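Local coordinates for protein proteolytically activated form of PPO4 Tyrosinase (Agaricus bisporus var. bisporus H97, PDB 4OUA) that catalyses, at a pair of copper ions, the o-hydroxylation of monophenols and the oxidation of o-diphenols to o-quinones, the initial step of melanin synthesis, at residues A[29-32]-A[33-37]; A[161-164]-A[165-168]; A[217-220]-A[221-224]; A[308-311]-A[312-315]; A[369-372]-A[373-376]. All coordinates share one frame; numbering follows the deposited sequence.

Contact 1 of 5, residues A[29-32]-A[33-37]; sequences TLYI and RALQA
Arg33, Ile32 and Leu35 carry this contact between successive turns of the alpha-helix 25-39, where the side chains of Thr29 and Arg33, and of Tyr31 and Leu35, meet at a spacing of four residues. The aliphatic root of Arg33 runs back along the helix: its CB is 3.4 Å and its CG 3.1 Å from Thr29 O, with Thr29 CG2 4.3 Å from Arg33 CG. A bend at chi2 (-60°) then leads the chain off the helix. The side chain packs on Ile159 and Val161 and also touches Asn153 and Tyr154, as suits a long chain with a charged end at a partly exposed boundary. Ile32, beta-branched and buried, presents its side chain to Val161 and Pro164, so this flank of the helix meets the hairpin of strand 158-162 and the loop after it. On another flank, Tyr31 and Leu35 point the same way, side by side, both toward helix 86-109; Tyr31 CE2 touches Leu35 CD2 at 3.9 Å, the methyl approaching the ring obliquely. Both have CG trans to the backbone N (-168° in Tyr31, -177° in Leu35), which keeps them in step. The phenol OH of Tyr31 ends in a hydrogen bond with Gln128. Backbone bonds join the turns: Arg33 N reaches Thr29 O at 3.0 Å, and Gln36 N reaches Ile32 O at 3.3 Å.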
loop_
_atom_site.group_PDB
_atom_site.type_symbol
_atom_site.label_atom_id
_atom_site.label_comp_id
_atom_site.label_asym_id
_atom_site.label_seq_id
_atom_site.Cartn_x
_atom_site.Cartn_y
_atom_site.Cartn_z
ATOM N N THR A 29 -14.452 -9.637 -7.736
ATOM C CA THR A 29 -14.819 -10.897 -7.098
ATOM C C THR A 29 -13.597 -11.614 -6.538
ATOM O O THR A 29 -13.620 -12.112 -5.412
ATOM C CB THR A 29 -15.535 -11.842 -8.079
ATOM O OG1 THR A 29 -16.832 -11.318 -8.396
ATOM C CG2 THR A 29 -15.690 -13.223 -7.465
ATOM N N LEU A 30 -12.532 -11.667 -7.331
ATOM C CA LEU A 30 -11.308 -12.344 -6.919
ATOM C C LEU A 30 -10.654 -11.632 -5.745
ATOM O O LEU A 30 -10.062 -12.267 -4.873
ATOM C CB LEU A 30 -10.324 -12.442 -8.088
ATOM C CG LEU A 30 -10.653 -13.473 -9.170
ATOM C CD1 LEU A 30 -9.580 -13.481 -10.250
ATOM C CD2 LEU A 30 -10.813 -14.857 -8.558
ATOM N N TYR A 31 -10.770 -10.309 -5.725
ATOM C CA TYR A 31 -10.169 -9.503 -4.670
ATOM C C TYR A 31 -10.912 -9.689 -3.348
ATOM O O TYR A 31 -10.294 -9.825 -2.294
ATOM C CB TYR A 31 -10.148 -8.026 -5.072
ATOM C CG TYR A 31 -9.293 -7.162 -4.174
ATOM C CD1 TYR A 31 -7.913 -7.124 -4.326
ATOM C CD2 TYR A 31 -9.864 -6.386 -3.173
ATOM C CE1 TYR A 31 -7.124 -6.337 -3.508
ATOM C CE2 TYR A 31 -9.083 -5.596 -2.348
ATOM C CZ TYR A 31 -7.713 -5.575 -2.522
ATOM O OH TYR A 31 -6.929 -4.793 -1.705
ATOM N N ILE A 32 -12.240 -9.697 -3.413
ATOM C CA ILE A 32 -13.068 -9.882 -2.226
ATOM C C ILE A 32 -12.903 -11.284 -1.645
ATOM O O ILE A 32 -12.911 -11.468 -0.427
ATOM C CB ILE A 32 -14.557 -9.640 -2.532
ATOM C CG1 ILE A 32 -14.771 -8.226 -3.077
ATOM C CG2 ILE A 32 -15.402 -9.873 -1.289
ATOM C CD1 ILE A 32 -14.379 -7.131 -2.111
ATOM N N ARG A 33 -12.756 -12.270 -2.522
ATOM C CA ARG A 33 -12.557 -13.647 -2.090
ATOM C C ARG A 33 -11.166 -13.850 -1.497
ATOM O O ARG A 33 -11.020 -14.418 -0.416
ATOM C CB ARG A 33 -12.773 -14.615 -3.255
ATOM C CG ARG A 33 -14.210 -14.706 -3.739
ATOM C CD ARG A 33 -15.142 -15.168 -2.629
ATOM N NE ARG A 33 -16.416 -15.656 -3.151
ATOM C CZ ARG A 33 -17.436 -16.050 -2.392
ATOM N NH1 ARG A 33 -17.338 -16.010 -1.070
ATOM N NH2 ARG A 33 -18.556 -16.480 -2.956
ATOM N N ALA A 34 -10.146 -13.381 -2.213
ATOM C CA ALA A 34 -8.762 -13.587 -1.803
ATOM C C ALA A 34 -8.430 -12.801 -0.542
ATOM O O ALA A 34 -7.678 -13.271 0.312
ATOM C CB ALA A 34 -7.814 -13.205 -2.928
ATOM N N LEU A 35 -8.993 -11.602 -0.429
ATOM C CA LEU A 35 -8.756 -10.760 0.737
ATOM C C LEU A 35 -9.387 -11.370 1.987
ATOM O O LEU A 35 -8.799 -11.344 3.069
ATOM C CB LEU A 35 -9.299 -9.350 0.498
ATOM C CG LEU A 35 -9.063 -8.336 1.614
ATOM C CD1 LEU A 35 -7.585 -8.241 1.948
ATOM C CD2 LEU A 35 -9.611 -6.980 1.212
ATOM N N GLN A 36 -10.585 -11.921 1.831
ATOM C CA GLN A 36 -11.244 -12.615 2.927
ATOM C C GLN A 36 -10.471 -13.884 3.275
ATOM O O GLN A 36 -10.393 -14.282 4.435
ATOM C CB GLN A 36 -12.693 -12.950 2.560
ATOM C CG GLN A 36 -13.485 -13.621 3.671
ATOM C CD GLN A 36 -13.842 -12.668 4.793
ATOM O OE1 GLN A 36 -14.478 -11.637 4.569
ATOM N NE2 GLN A 36 -13.432 -13.005 6.010
ATOM N N ALA A 37 -9.887 -14.505 2.257
ATOM C CA ALA A 37 -9.153 -15.751 2.433
ATOM C C ALA A 37 -7.906 -15.563 3.293
ATOM O O ALA A 37 -7.623 -16.375 4.174
ATOM C CB ALA A 37 -8.775 -16.330 1.078
#

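Contact 2 of 5, residues A[161-164]-A[165-168]; sequences VRNP and ILRY
Asn163 reaches forward over Pro164, so that its amide meets Ile165 at one end and Leu166 across it. The torsion chi1 of -164° swings CG away from its own nitrogen and brings OD1 to Ile165 N at 2.9 Å, with a fairly straight N-H...O angle of 155°. The donor stands above the plane of the amide carbonyl, not in line with a lone pair. The two side chains slant across one another, and Ile165 CG1 passes 3.3 Å from the same OD1. Leu166 instead crosses Asn163 at about a right angle: its CG rests 4.0 Å from ND2 and 4.1 Å from CB, an apolar flank for the amide. The other end of that amide is used as well, for ND2 donates to the backbone oxygens of Glu142 and Leu146, so a buried asparagine has both its polar atoms employed. Further on, Leu166 CB lies 3.9 Å above the guanidinium plane of Arg167, whose NH2 forms a salt bridge with Glu199. Proline suits the middle position, with its ring fixing phi at the bend and no N-H to satisfy. An asparagine side-chain oxygen accepting the N-H two residues on, across a proline, is an Asx-Pro turn, here where the chain leaves strand 158-162 of its antiparallel hairpin.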
loop_
_atom_site.group_PDB
_atom_site.type_symbol
_atom_site.label_atom_id
_atom_site.label_comp_id
_atom_site.label_asym_id
_atom_site.label_seq_id
_atom_site.Cartn_x
_atom_site.Cartn_y
_atom_site.Cartn_z
ATOM N N VAL A 161 -21.721 -10.769 -0.417
ATOM C CA VAL A 161 -21.022 -11.219 0.780
ATOM C C VAL A 161 -20.497 -10.019 1.554
ATOM O O VAL A 161 -20.434 -8.912 1.019
ATOM C CB VAL A 161 -19.854 -12.159 0.434
ATOM C CG1 VAL A 161 -20.351 -13.332 -0.390
ATOM C CG2 VAL A 161 -18.771 -11.401 -0.316
ATOM N N ARG A 162 -20.124 -10.235 2.811
ATOM C CA ARG A 162 -19.640 -9.143 3.648
ATOM C C ARG A 162 -18.334 -8.575 3.099
ATOM O O ARG A 162 -17.504 -9.303 2.554
ATOM C CB ARG A 162 -19.464 -9.602 5.097
ATOM C CG ARG A 162 -18.425 -10.692 5.312
ATOM C CD ARG A 162 -18.456 -11.167 6.761
ATOM N NE ARG A 162 -17.357 -12.071 7.090
ATOM C CZ ARG A 162 -17.295 -13.341 6.705
ATOM N NH1 ARG A 162 -18.266 -13.858 5.965
ATOM N NH2 ARG A 162 -16.259 -14.093 7.052
ATOM N N ASN A 163 -18.171 -7.263 3.244
ATOM C CA ASN A 163 -17.033 -6.554 2.674
ATOM C C ASN A 163 -15.792 -6.639 3.556
ATOM O O ASN A 163 -15.769 -6.086 4.655
ATOM C CB ASN A 163 -17.401 -5.089 2.435
ATOM C CG ASN A 163 -16.427 -4.387 1.512
ATOM O OD1 ASN A 163 -15.341 -4.896 1.228
ATOM N ND2 ASN A 163 -16.809 -3.206 1.038
ATOM N N PRO A 164 -14.751 -7.331 3.070
ATOM C CA PRO A 164 -13.490 -7.472 3.802
ATOM C C PRO A 164 -12.598 -6.239 3.664
ATOM O O PRO A 164 -11.566 -6.148 4.327
ATOM C CB PRO A 164 -12.842 -8.689 3.143
ATOM C CG PRO A 164 -13.340 -8.644 1.740
ATOM C CD PRO A 164 -14.743 -8.092 1.807
ATOM N N ILE A 165 -13.003 -5.305 2.811
ATOM C CA ILE A 165 -12.215 -4.104 2.554
ATOM C C ILE A 165 -12.395 -3.056 3.650
ATOM O O ILE A 165 -11.497 -2.254 3.905
ATOM C CB ILE A 165 -12.579 -3.480 1.190
ATOM C CG1 ILE A 165 -12.326 -4.483 0.064
ATOM C CG2 ILE A 165 -11.788 -2.207 0.952
ATOM C CD1 ILE A 165 -12.604 -3.935 -1.317
ATOM N N LEU A 166 -13.554 -3.069 4.301
ATOM C CA LEU A 166 -13.854 -2.089 5.340
ATOM C C LEU A 166 -12.933 -2.214 6.551
ATOM O O LEU A 166 -12.404 -1.219 7.044
ATOM C CB LEU A 166 -15.312 -2.215 5.790
ATOM C CG LEU A 166 -16.385 -1.817 4.775
ATOM C CD1 LEU A 166 -17.753 -1.793 5.431
ATOM C CD2 LEU A 166 -16.068 -0.470 4.149
ATOM N N ARG A 167 -12.736 -3.438 7.028
ATOM C CA ARG A 167 -11.993 -3.651 8.262
ATOM C C ARG A 167 -11.431 -5.064 8.358
ATOM O O ARG A 167 -11.951 -5.990 7.739
ATOM C CB ARG A 167 -12.897 -3.377 9.465
ATOM C CG ARG A 167 -14.081 -4.333 9.555
ATOM C CD ARG A 167 -15.081 -3.906 10.612
ATOM N NE ARG A 167 -15.693 -2.617 10.304
ATOM C CZ ARG A 167 -16.778 -2.461 9.553
ATOM N NH1 ARG A 167 -17.377 -3.517 9.019
ATOM N NH2 ARG A 167 -17.265 -1.246 9.332
ATOM N N TYR A 168 -10.366 -5.221 9.137
ATOM C CA TYR A 168 -9.847 -6.545 9.459
ATOM C C TYR A 168 -10.256 -6.942 10.872
ATOM O O TYR A 168 -10.207 -6.125 11.794
ATOM C CB TYR A 168 -8.324 -6.591 9.327
ATOM C CG TYR A 168 -7.713 -7.852 9.896
ATOM C CD1 TYR A 168 -7.902 -9.079 9.274
ATOM C CD2 TYR A 168 -6.953 -7.817 11.056
ATOM C CE1 TYR A 168 -7.350 -10.237 9.790
ATOM C CE2 TYR A 168 -6.396 -8.970 11.581
ATOM C CZ TYR A 168 -6.598 -10.177 10.943
ATOM O OH TYR A 168 -6.046 -11.328 11.460
#

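Contact 3 of 5, residues A[217-220]-A[221-224]; sequences EKTY and NMLK
The last turns of helix 201-224 keep the alpha-helical ladder, from Asn221 N to Glu217 O (3.2 Å) through Lys224 N to Tyr220 O (3.1 Å). On the outer side Tyr220 and Lys224 form the main pair. Lys224 CG sits over one face of the ring, 4.2 Å from its centroid and 17° off the normal, a CH-pi contact; CD follows at 3.3 Å from CZ. Bends at chi2 and chi3 (60°) fold the lysine chain slantwise over the ring instead of letting it run straight out. The inner side is apolar: Thr219 CG2, Met222 CE and Leu223 CD1 gather in one patch, CG2 to CE 3.7 Å and CG2 to CD1 3.9 Å. The flexible methionine curls its methyl back against threonine, whose OG1 turns instead to Thr215 O. All three residues also touch His288 of helix 277-295, and Met222 packs on Leu246 and Val249 of helix 246-258, its side chain about 8 Å from that of the copper ligand His250. Tyr220 OH and Lys224 NZ both converge on Asp374 OD1 of helix 362-377, by a hydrogen bond and a salt bridge. One carboxylate oxygen thus takes two donors, which would probably hold Asp374 ionised and probably also fix the ring and the lysine tail together.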
loop_
_atom_site.group_PDB
_atom_site.type_symbol
_atom_site.label_atom_id
_atom_site.label_comp_id
_atom_site.label_asym_id
_atom_site.label_seq_id
_atom_site.Cartn_x
_atom_site.Cartn_y
_atom_site.Cartn_z
ATOM N N GLU A 217 -3.879 19.798 -4.466
ATOM C CA GLU A 217 -2.825 20.799 -4.558
ATOM C C GLU A 217 -1.528 20.302 -3.928
ATOM O O GLU A 217 -0.444 20.532 -4.464
ATOM C CB GLU A 217 -3.269 22.104 -3.894
ATOM C CG GLU A 217 -4.425 22.791 -4.602
ATOM C CD GLU A 217 -4.818 24.097 -3.940
ATOM O OE1 GLU A 217 -4.746 24.181 -2.695
ATOM O OE2 GLU A 217 -5.193 25.042 -4.667
ATOM N N LYS A 218 -1.640 19.625 -2.789
ATOM C CA LYS A 218 -0.474 19.047 -2.135
ATOM C C LYS A 218 0.193 18.007 -3.030
ATOM O O LYS A 218 1.419 17.963 -3.141
ATOM C CB LYS A 218 -0.853 18.409 -0.798
ATOM C CG LYS A 218 -1.144 19.388 0.325
ATOM C CD LYS A 218 -1.017 18.695 1.675
ATOM C CE LYS A 218 -1.471 19.585 2.821
ATOM N NZ LYS A 218 -2.951 19.737 2.856
ATOM N N THR A 219 -0.626 17.173 -3.665
ATOM C CA THR A 219 -0.124 16.111 -4.530
ATOM C C THR A 219 0.549 16.681 -5.772
ATOM O O THR A 219 1.583 16.184 -6.211
ATOM C CB THR A 219 -1.248 15.159 -4.964
ATOM O OG1 THR A 219 -1.902 14.629 -3.804
ATOM C CG2 THR A 219 -0.682 14.014 -5.789
ATOM N N TYR A 220 -0.051 17.726 -6.330
ATOM C CA TYR A 220 0.491 18.393 -7.509
ATOM C C TYR A 220 1.910 18.892 -7.261
ATOM O O TYR A 220 2.832 18.556 -8.005
ATOM C CB TYR A 220 -0.417 19.553 -7.924
ATOM C CG TYR A 220 0.043 20.297 -9.155
ATOM C CD1 TYR A 220 -0.167 19.775 -10.425
ATOM C CD2 TYR A 220 0.679 21.528 -9.050
ATOM C CE1 TYR A 220 0.251 20.455 -11.554
ATOM C CE2 TYR A 220 1.099 22.216 -10.176
ATOM C CZ TYR A 220 0.883 21.674 -11.424
ATOM O OH TYR A 220 1.301 22.354 -12.543
ATOM N N ASN A 221 2.081 19.685 -6.208
ATOM C CA ASN A 221 3.381 20.264 -5.882
ATOM C C ASN A 221 4.424 19.209 -5.532
ATOM O O ASN A 221 5.621 19.417 -5.731
ATOM C CB ASN A 221 3.246 21.256 -4.726
ATOM C CG ASN A 221 2.350 22.429 -5.065
ATOM O OD1 ASN A 221 2.414 22.977 -6.167
ATOM N ND2 ASN A 221 1.501 22.817 -4.121
ATOM N N MET A 222 3.965 18.078 -5.009
ATOM C CA MET A 222 4.859 16.986 -4.642
ATOM C C MET A 222 5.449 16.331 -5.882
ATOM O O MET A 222 6.654 16.089 -5.957
ATOM C CB MET A 222 4.115 15.952 -3.794
ATOM C CG MET A 222 4.900 14.680 -3.500
ATOM S SD MET A 222 4.579 13.363 -4.690
ATOM C CE MET A 222 2.792 13.268 -4.619
ATOM N N LEU A 223 4.589 16.057 -6.857
ATOM C CA LEU A 223 4.985 15.359 -8.073
ATOM C C LEU A 223 5.876 16.206 -8.978
ATOM O O LEU A 223 6.879 15.724 -9.503
ATOM C CB LEU A 223 3.742 14.914 -8.847
ATOM C CG LEU A 223 2.874 13.855 -8.163
ATOM C CD1 LEU A 223 1.562 13.658 -8.910
ATOM C CD2 LEU A 223 3.634 12.541 -8.049
ATOM N N LYS A 224 5.510 17.472 -9.154
ATOM C CA LYS A 224 6.192 18.334 -10.114
ATOM C C LYS A 224 7.499 18.923 -9.591
ATOM O O LYS A 224 8.471 19.035 -10.334
ATOM C CB LYS A 224 5.268 19.475 -10.550
ATOM C CG LYS A 224 4.033 19.022 -11.310
ATOM C CD LYS A 224 3.632 20.051 -12.351
ATOM C CE LYS A 224 4.758 20.275 -13.350
ATOM N NZ LYS A 224 4.387 21.242 -14.420
#

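Contact 4 of 5, residues A[308-311]-A[312-315]; sequences EGSM and GFAP
Ser310 N gives its hydrogen to Phe313 O at 2.9 Å, nearly straight at 166°, and the bond closes a tight reversal of the chain. In the other direction Phe313 N points to Ser310 O at 3.1 Å, but this bond is weak. Met311 and Gly312 occupy the corner with backbone angles roughly those of a type I beta turn, so Ser310 and Phe313 make a hydrogen-bonded pair across a two-residue hairpin turn. Gly309, whose N bonds to Glu306 OE1, has a positive phi (106°), in a region that residues with a side chain rarely enter; its CA lies 3.6 Å from Phe313 O. The hydroxyl of Ser310 is folded back over the turn, with chi1 66° placing OG between the backbone N and the carbonyl carbon, 3.5 Å from both Gly312 N and Phe313 N. Phe313 CD2 comes no nearer to that OG than 4.1 Å, meeting it obliquely. Met311 extends away from the turn, trans at chi1, and lodges against Val72 and Tyr78, a flexible apolar chain suited to an irregular loop surface. Phe313 rests on Leu85 and Glu306. The turn belongs to the loop joining the antiparallel strands 304-305 and 318-319, and it leans on the stretch ahead of helix 86-109, where Met311 makes a backbone hydrogen bond with Gly77, with the Ser310 side chain about 7 Å from that of the copper ligand His81.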
loop_
_atom_site.group_PDB
_atom_site.type_symbol
_atom_site.label_atom_id
_atom_site.label_comp_id
_atom_site.label_asym_id
_atom_site.label_seq_id
_atom_site.Cartn_x
_atom_site.Cartn_y
_atom_site.Cartn_z
ATOM N N GLU A 308 14.420 7.526 12.880
ATOM C CA GLU A 308 13.391 6.914 13.717
ATOM C C GLU A 308 13.844 5.569 14.276
ATOM O O GLU A 308 13.794 5.340 15.485
ATOM C CB GLU A 308 12.089 6.732 12.936
ATOM C CG GLU A 308 11.358 8.024 12.620
ATOM C CD GLU A 308 9.880 7.800 12.360
ATOM O OE1 GLU A 308 9.365 6.725 12.737
ATOM O OE2 GLU A 308 9.233 8.697 11.779
ATOM N N GLY A 309 14.281 4.682 13.387
ATOM C CA GLY A 309 14.700 3.349 13.776
ATOM C C GLY A 309 13.674 2.303 13.385
ATOM O O GLY A 309 12.489 2.441 13.683
ATOM N N SER A 310 14.129 1.255 12.706
ATOM C CA SER A 310 13.253 0.166 12.292
ATOM C C SER A 310 13.966 -1.163 12.512
ATOM O O SER A 310 15.156 -1.185 12.812
ATOM C CB SER A 310 12.843 0.325 10.829
ATOM O OG SER A 310 13.963 0.177 9.974
ATOM N N MET A 311 13.254 -2.273 12.362
ATOM C CA MET A 311 13.856 -3.572 12.651
ATOM C C MET A 311 14.945 -3.922 11.631
ATOM O O MET A 311 15.669 -4.903 11.793
ATOM C CB MET A 311 12.771 -4.659 12.698
ATOM C CG MET A 311 13.274 -6.095 12.923
ATOM S SD MET A 311 11.962 -7.342 12.986
ATOM C CE MET A 311 11.397 -7.178 14.692
ATOM N N GLY A 312 15.066 -3.116 10.581
ATOM C CA GLY A 312 16.120 -3.320 9.606
ATOM C C GLY A 312 17.353 -2.518 9.973
ATOM O O GLY A 312 18.482 -2.989 9.822
ATOM N N PHE A 313 17.136 -1.303 10.465
ATOM C CA PHE A 313 18.236 -0.407 10.800
ATOM C C PHE A 313 18.035 0.272 12.149
ATOM O O PHE A 313 16.984 0.858 12.408
ATOM C CB PHE A 313 18.406 0.660 9.717
ATOM C CG PHE A 313 18.364 0.120 8.320
ATOM C CD1 PHE A 313 19.462 -0.527 7.779
ATOM C CD2 PHE A 313 17.228 0.267 7.542
ATOM C CE1 PHE A 313 19.427 -1.023 6.489
ATOM C CE2 PHE A 313 17.185 -0.224 6.254
ATOM C CZ PHE A 313 18.287 -0.870 5.726
ATOM N N ALA A 314 19.050 0.196 13.003
ATOM C CA ALA A 314 19.028 0.899 14.278
ATOM C C ALA A 314 19.267 2.388 14.053
ATOM O O ALA A 314 19.865 2.777 13.050
ATOM C CB ALA A 314 20.069 0.326 15.222
ATOM N N PRO A 315 18.801 3.225 14.991
ATOM C CA PRO A 315 18.917 4.682 14.863
ATOM C C PRO A 315 20.370 5.145 14.782
ATOM O O PRO A 315 21.159 4.860 15.681
ATOM C CB PRO A 315 18.244 5.203 16.138
ATOM C CG PRO A 315 18.333 4.069 17.104
ATOM C CD PRO A 315 18.199 2.830 16.275
#

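Contact 5 of 5, residues A[369-372]-A[373-376]; sequences INDH and IDRR
Arg375 folds back over the preceding turn onto the carbonyl oxygen of Asp371. Its CB starts 3.2 Å from Asp371 O; CG, trans to the backbone N, and CD carry the chain outward, and a bend at chi3 (46°) turns it round. NE then passes Asp371 O at 4.1 Å, and CZ comes to 3.7 Å, so that the oxygen lies over the middle of one guanidinium face. At the tip NH2 stands 4.1 Å from Asp371 CB. A positive group facing a carbonyl close to the C-terminal end of a helix is probably favoured by the partial negative charge there, and arginine suits this exposed position, its long chain able to double back. The host is helix 362-377, an amphipathic alpha-helix near the end of the chain: Ile369 and Ile373, aligned one turn apart, present the apolar side to helix 277-295, Ile373 also packing on helix 201-224. Their methyls meet at 4.1 Å, Ile369 CG2 on Ile373 CD1. Beside them, Asn370 and Asp374 cross obliquely, amide and carboxylate planes 74° apart; Asn370 ND2 and Asp374 OD2 come near each other, but at an angle too poor for a hydrogen bond, and Asp374 OD1 has partners on helix 201-224. His372 and Arg376 run side by side with their flat groups 23° apart; the imidazole CE1 is 4.0 Å from Arg376 CD. NE2 of His372 is hydrogen-bonded to Asp353, whereas the Arg376 guanidinium forms a salt bridge with Asp132 and a cation-pi contact with Phe135.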
loop_
_atom_site.group_PDB
_atom_site.type_symbol
_atom_site.label_atom_id
_atom_site.label_comp_id
_atom_site.label_asym_id
_atom_site.label_seq_id
_atom_site.Cartn_x
_atom_site.Cartn_y
_atom_site.Cartn_z
ATOM N N ILE A 369 3.667 12.531 -19.408
ATOM C CA ILE A 369 3.326 12.416 -17.998
ATOM C C ILE A 369 3.141 13.788 -17.360
ATOM O O ILE A 369 2.252 13.981 -16.529
ATOM C CB ILE A 369 4.401 11.633 -17.225
ATOM C CG1 ILE A 369 4.530 10.219 -17.792
ATOM C CG2 ILE A 369 4.061 11.578 -15.747
ATOM C CD1 ILE A 369 3.240 9.433 -17.745
ATOM N N ASN A 370 3.982 14.739 -17.755
ATOM C CA ASN A 370 3.887 16.100 -17.240
ATOM C C ASN A 370 2.538 16.728 -17.575
ATOM O O ASN A 370 1.905 17.349 -16.723
ATOM C CB ASN A 370 5.020 16.965 -17.791
ATOM C CG ASN A 370 5.162 18.277 -17.047
ATOM O OD1 ASN A 370 5.946 18.387 -16.106
ATOM N ND2 ASN A 370 4.398 19.281 -17.463
ATOM N N ASP A 371 2.100 16.566 -18.821
ATOM C CA ASP A 371 0.779 17.036 -19.223
ATOM C C ASP A 371 -0.299 16.297 -18.446
ATOM O O ASP A 371 -1.336 16.865 -18.107
ATOM C CB ASP A 371 0.561 16.848 -20.725
ATOM C CG ASP A 371 1.379 17.808 -21.560
ATOM O OD1 ASP A 371 1.951 18.761 -20.989
ATOM O OD2 ASP A 371 1.441 17.616 -22.792
ATOM N N HIS A 372 -0.040 15.022 -18.172
ATOM C CA HIS A 372 -0.963 14.187 -17.417
ATOM C C HIS A 372 -1.169 14.734 -16.007
ATOM O O HIS A 372 -2.303 14.895 -15.551
ATOM C CB HIS A 372 -0.446 12.747 -17.364
ATOM C CG HIS A 372 -1.333 11.813 -16.605
ATOM N ND1 HIS A 372 -2.692 11.736 -16.819
ATOM C CD2 HIS A 372 -1.054 10.912 -15.633
ATOM C CE1 HIS A 372 -3.212 10.831 -16.012
ATOM N NE2 HIS A 372 -2.241 10.315 -15.281
ATOM N N ILE A 373 -0.065 15.025 -15.326
ATOM C CA ILE A 373 -0.123 15.567 -13.972
ATOM C C ILE A 373 -0.789 16.940 -13.946
ATOM O O ILE A 373 -1.671 17.190 -13.124
ATOM C CB ILE A 373 1.280 15.674 -13.351
ATOM C CG1 ILE A 373 1.934 14.290 -13.288
ATOM C CG2 ILE A 373 1.200 16.301 -11.969
ATOM C CD1 ILE A 373 3.336 14.297 -12.721
ATOM N N ASP A 374 -0.364 17.819 -14.849
ATOM C CA ASP A 374 -0.934 19.160 -14.965
ATOM C C ASP A 374 -2.448 19.133 -15.151
ATOM O O ASP A 374 -3.178 19.885 -14.507
ATOM C CB ASP A 374 -0.299 19.910 -16.137
ATOM C CG ASP A 374 1.128 20.322 -15.861
ATOM O OD1 ASP A 374 1.422 20.706 -14.710
ATOM O OD2 ASP A 374 1.952 20.265 -16.799
ATOM N N ARG A 375 -2.907 18.260 -16.039
ATOM C CA ARG A 375 -4.315 18.185 -16.398
ATOM C C ARG A 375 -5.159 17.523 -15.311
ATOM O O ARG A 375 -6.365 17.755 -15.226
ATOM C CB ARG A 375 -4.468 17.429 -17.721
ATOM C CG ARG A 375 -5.888 17.019 -18.065
ATOM C CD ARG A 375 -5.958 16.442 -19.467
ATOM N NE ARG A 375 -4.886 15.484 -19.716
ATOM C CZ ARG A 375 -3.861 15.705 -20.534
ATOM N NH1 ARG A 375 -3.772 16.850 -21.196
ATOM N NH2 ARG A 375 -2.930 14.776 -20.699
ATOM N N ARG A 376 -4.522 16.711 -14.473
ATOM C CA ARG A 376 -5.253 15.941 -13.472
ATOM C C ARG A 376 -5.174 16.551 -12.073
ATOM O O ARG A 376 -6.156 16.539 -11.332
ATOM C CB ARG A 376 -4.738 14.500 -13.440
ATOM C CG ARG A 376 -5.546 13.567 -12.551
ATOM C CD ARG A 376 -5.150 12.117 -12.783
ATOM N NE ARG A 376 -5.959 11.184 -12.003
ATOM C CZ ARG A 376 -7.133 10.700 -12.397
ATOM N NH1 ARG A 376 -7.647 11.067 -13.563
ATOM N NH2 ARG A 376 -7.798 9.852 -11.623
#

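The five contacts follow one another in series along the single chain and fall into two touching pairs and one apart. Contacts 1 and 2, centres about 10 Å apart, meet where helix 25-39 packs against the turn after strand 158-162, Ile32 lying on Ile165. Contacts 3 and 5, centres about 11 Å apart, join helix 201-224 to the late helix 362-377. Between the two pairs the contact centres are some 32 to 34 Å apart, contacts 1 and 3 on opposite sides of the chain's centre. Contact 4, in the loop between strands 304-305 and 318-319, touches none of the others and lies near the copper site. Helices early and late in the chain are thus tied to the surroundings of the central dicopper domain.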